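Long-range contact in L-Ala-D/L-Glu Epimerase (Escherichia coli, PDB 1JPD), which belongs to the enolase superfamily, with a mandelate racemase/muconate lactonizing enzyme-type N-terminal domain and an enolase-like TIM-barrel C-terminal domain: residues 231-237 against 259-263. Sequence-based numbering, arbitrary orientation.
Sequences CHTRSNL and EALAL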
loop_
_atom_site.group_PDB
_atom_site.type_symbol
_atom_site.label_atom_id
_atom_site.label_comp_id
_atom_site.label_asym_id
_atom_site.label_seq_id
_atom_site.Cartn_x
_atom_site.Cartn_y
_atom_site.Cartn_z
ATOM N N CYS A 231 -4.158 -7.539 -7.427
ATOM C CA CYS A 231 -4.563 -8.032 -6.118
ATOM C C CYS A 231 -5.372 -7.047 -5.272
ATOM O O CYS A 231 -4.841 -6.018 -4.858
ATOM C CB CYS A 231 -3.336 -8.435 -5.316
ATOM S SG CYS A 231 -3.731 -8.783 -3.596
ATOM N N HIS A 232 -6.637 -7.368 -4.994
ATOM C CA HIS A 232 -7.482 -6.498 -4.166
ATOM C C HIS A 232 -7.832 -7.156 -2.839
ATOM O O HIS A 232 -7.528 -6.630 -1.764
ATOM C CB HIS A 232 -8.816 -6.169 -4.837
ATOM C CG HIS A 232 -8.696 -5.548 -6.188
ATOM N ND1 HIS A 232 -9.697 -4.768 -6.727
ATOM C CD2 HIS A 232 -7.738 -5.643 -7.139
ATOM C CE1 HIS A 232 -9.361 -4.412 -7.954
ATOM N NE2 HIS A 232 -8.177 -4.930 -8.229
ATOM N N THR A 233 -8.510 -8.296 -2.934
ATOM C CA THR A 233 -8.951 -9.034 -1.756
ATOM C C THR A 233 -8.666 -10.527 -1.909
ATOM O O THR A 233 -8.109 -10.953 -2.916
ATOM C CB THR A 233 -10.472 -8.849 -1.542
ATOM O OG1 THR A 233 -11.186 -9.538 -2.577
ATOM C CG2 THR A 233 -10.845 -7.373 -1.598
ATOM N N ARG A 234 -9.064 -11.318 -0.915
ATOM C CA ARG A 234 -8.858 -12.767 -0.957
ATOM C C ARG A 234 -9.498 -13.377 -2.199
ATOM O O ARG A 234 -9.065 -14.416 -2.690
ATOM C CB ARG A 234 -9.448 -13.419 0.293
ATOM C CG ARG A 234 -8.646 -13.142 1.554
ATOM C CD ARG A 234 -9.414 -13.539 2.778
ATOM N NE ARG A 234 -10.565 -12.664 2.980
ATOM C CZ ARG A 234 -11.522 -12.887 3.877
ATOM N NH1 ARG A 234 -11.469 -13.963 4.650
ATOM N NH2 ARG A 234 -12.526 -12.030 4.006
ATOM N N SER A 235 -10.521 -12.703 -2.707
ATOM C CA SER A 235 -11.259 -13.135 -3.882
ATOM C C SER A 235 -10.396 -13.331 -5.140
ATOM O O SER A 235 -10.730 -14.152 -5.996
ATOM C CB SER A 235 -12.376 -12.120 -4.152
ATOM O OG SER A 235 -13.103 -12.414 -5.330
ATOM N N ASN A 236 -9.295 -12.590 -5.258
ATOM C CA ASN A 236 -8.428 -12.719 -6.431
ATOM C C ASN A 236 -7.358 -13.808 -6.254
ATOM O O ASN A 236 -6.724 -14.232 -7.226
ATOM C CB ASN A 236 -7.729 -11.382 -6.752
ATOM C CG ASN A 236 -8.682 -10.183 -6.735
ATOM O OD1 ASN A 236 -8.860 -9.535 -5.704
ATOM N ND2 ASN A 236 -9.299 -9.890 -7.876
ATOM N N LEU A 237 -7.162 -14.271 -5.022
ATOM C CA LEU A 237 -6.138 -15.282 -4.753
ATOM C C LEU A 237 -6.118 -16.480 -5.698
ATOM O O LEU A 237 -5.052 -16.991 -6.036
ATOM C CB LEU A 237 -6.236 -15.764 -3.305
ATOM C CG LEU A 237 -5.708 -14.729 -2.311
ATOM C CD1 LEU A 237 -5.860 -15.222 -0.883
ATOM C CD2 LEU A 237 -4.254 -14.454 -2.631
ATOM N N GLU A 259 -10.060 -6.777 6.195
ATOM C CA GLU A 259 -9.841 -7.633 5.035
ATOM C C GLU A 259 -8.344 -7.802 4.798
ATOM O O GLU A 259 -7.890 -8.881 4.425
ATOM C CB GLU A 259 -10.506 -7.041 3.792
ATOM C CG GLU A 259 -10.393 -7.902 2.539
ATOM C CD GLU A 259 -11.065 -9.262 2.685
ATOM O OE1 GLU A 259 -11.986 -9.376 3.519
ATOM O OE2 GLU A 259 -10.685 -10.209 1.957
ATOM N N ALA A 260 -7.579 -6.740 5.020
ATOM C CA ALA A 260 -6.135 -6.816 4.831
ATOM C C ALA A 260 -5.572 -7.946 5.696
ATOM O O ALA A 260 -4.810 -8.782 5.208
ATOM C CB ALA A 260 -5.479 -5.485 5.201
ATOM N N LEU A 261 -5.956 -7.974 6.973
ATOM C CA LEU A 261 -5.496 -9.008 7.900
ATOM C C LEU A 261 -5.883 -10.407 7.426
ATOM O O LEU A 261 -5.056 -11.321 7.413
ATOM C CB LEU A 261 -6.068 -8.764 9.307
ATOM C CG LEU A 261 -5.471 -7.578 10.083
ATOM C CD1 LEU A 261 -6.315 -7.251 11.298
ATOM C CD2 LEU A 261 -4.043 -7.907 10.484
ATOM N N ALA A 262 -7.140 -10.575 7.036
ATOM C CA ALA A 262 -7.610 -11.867 6.561
ATOM C C ALA A 262 -6.907 -12.245 5.260
ATOM O O ALA A 262 -6.727 -13.426 4.961
ATOM C CB ALA A 262 -9.116 -11.827 6.347
ATOM N N LEU A 263 -6.515 -11.234 4.487
ATOM C CA LEU A 263 -5.836 -11.471 3.224
ATOM C C LEU A 263 -4.427 -11.954 3.504
ATOM O O LEU A 263 -3.949 -12.874 2.852
ATOM C CB LEU A 263 -5.803 -10.192 2.375
ATOM C CG LEU A 263 -4.998 -10.204 1.068
ATOM C CD1 LEU A 263 -5.344 -11.419 0.238
ATOM C CD2 LEU A 263 -5.281 -8.933 0.291
#
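A side-on, two-nitrogen salt bridge between R234 and E259 joins a loop of the TIM-barrel-like domain to a helix of the same domain. NE of R234 gives its hydrogen to OE2 of E259 at 2.7 Å, close to the guanidinium plane but tilted out of the carboxylate plane on the syn side, while NH2 reaches OE1 at 2.8 Å on the syn lone pair, in a more bent bond (137°). Carboxylate and guanidinium planes are turned 46° apart, so the pairing is twisted rather than coplanar. E259 bends at chi2 (62°), which brings its carboxylate round to the loop, where OE2 also takes a weak bond from the backbone N of R234. The CB of A262 sits over one guanidinium face, offset toward its rim, 3.6 Å from NH1 of R234. CG of R234 lies 3.7 Å from CA of L263. Deeper in, L263 packs its two methyls against the loop and the start of the next helix, where its CD1 meets CD1 of L237 at 4.0 Å. OD1 of N236 accepts from the backbone N of both H232 and T233. Helix 257-269 thus packs against the loop linking strand 225-227 to helix 237-240, with L263 also touching I249 of strand 246-249.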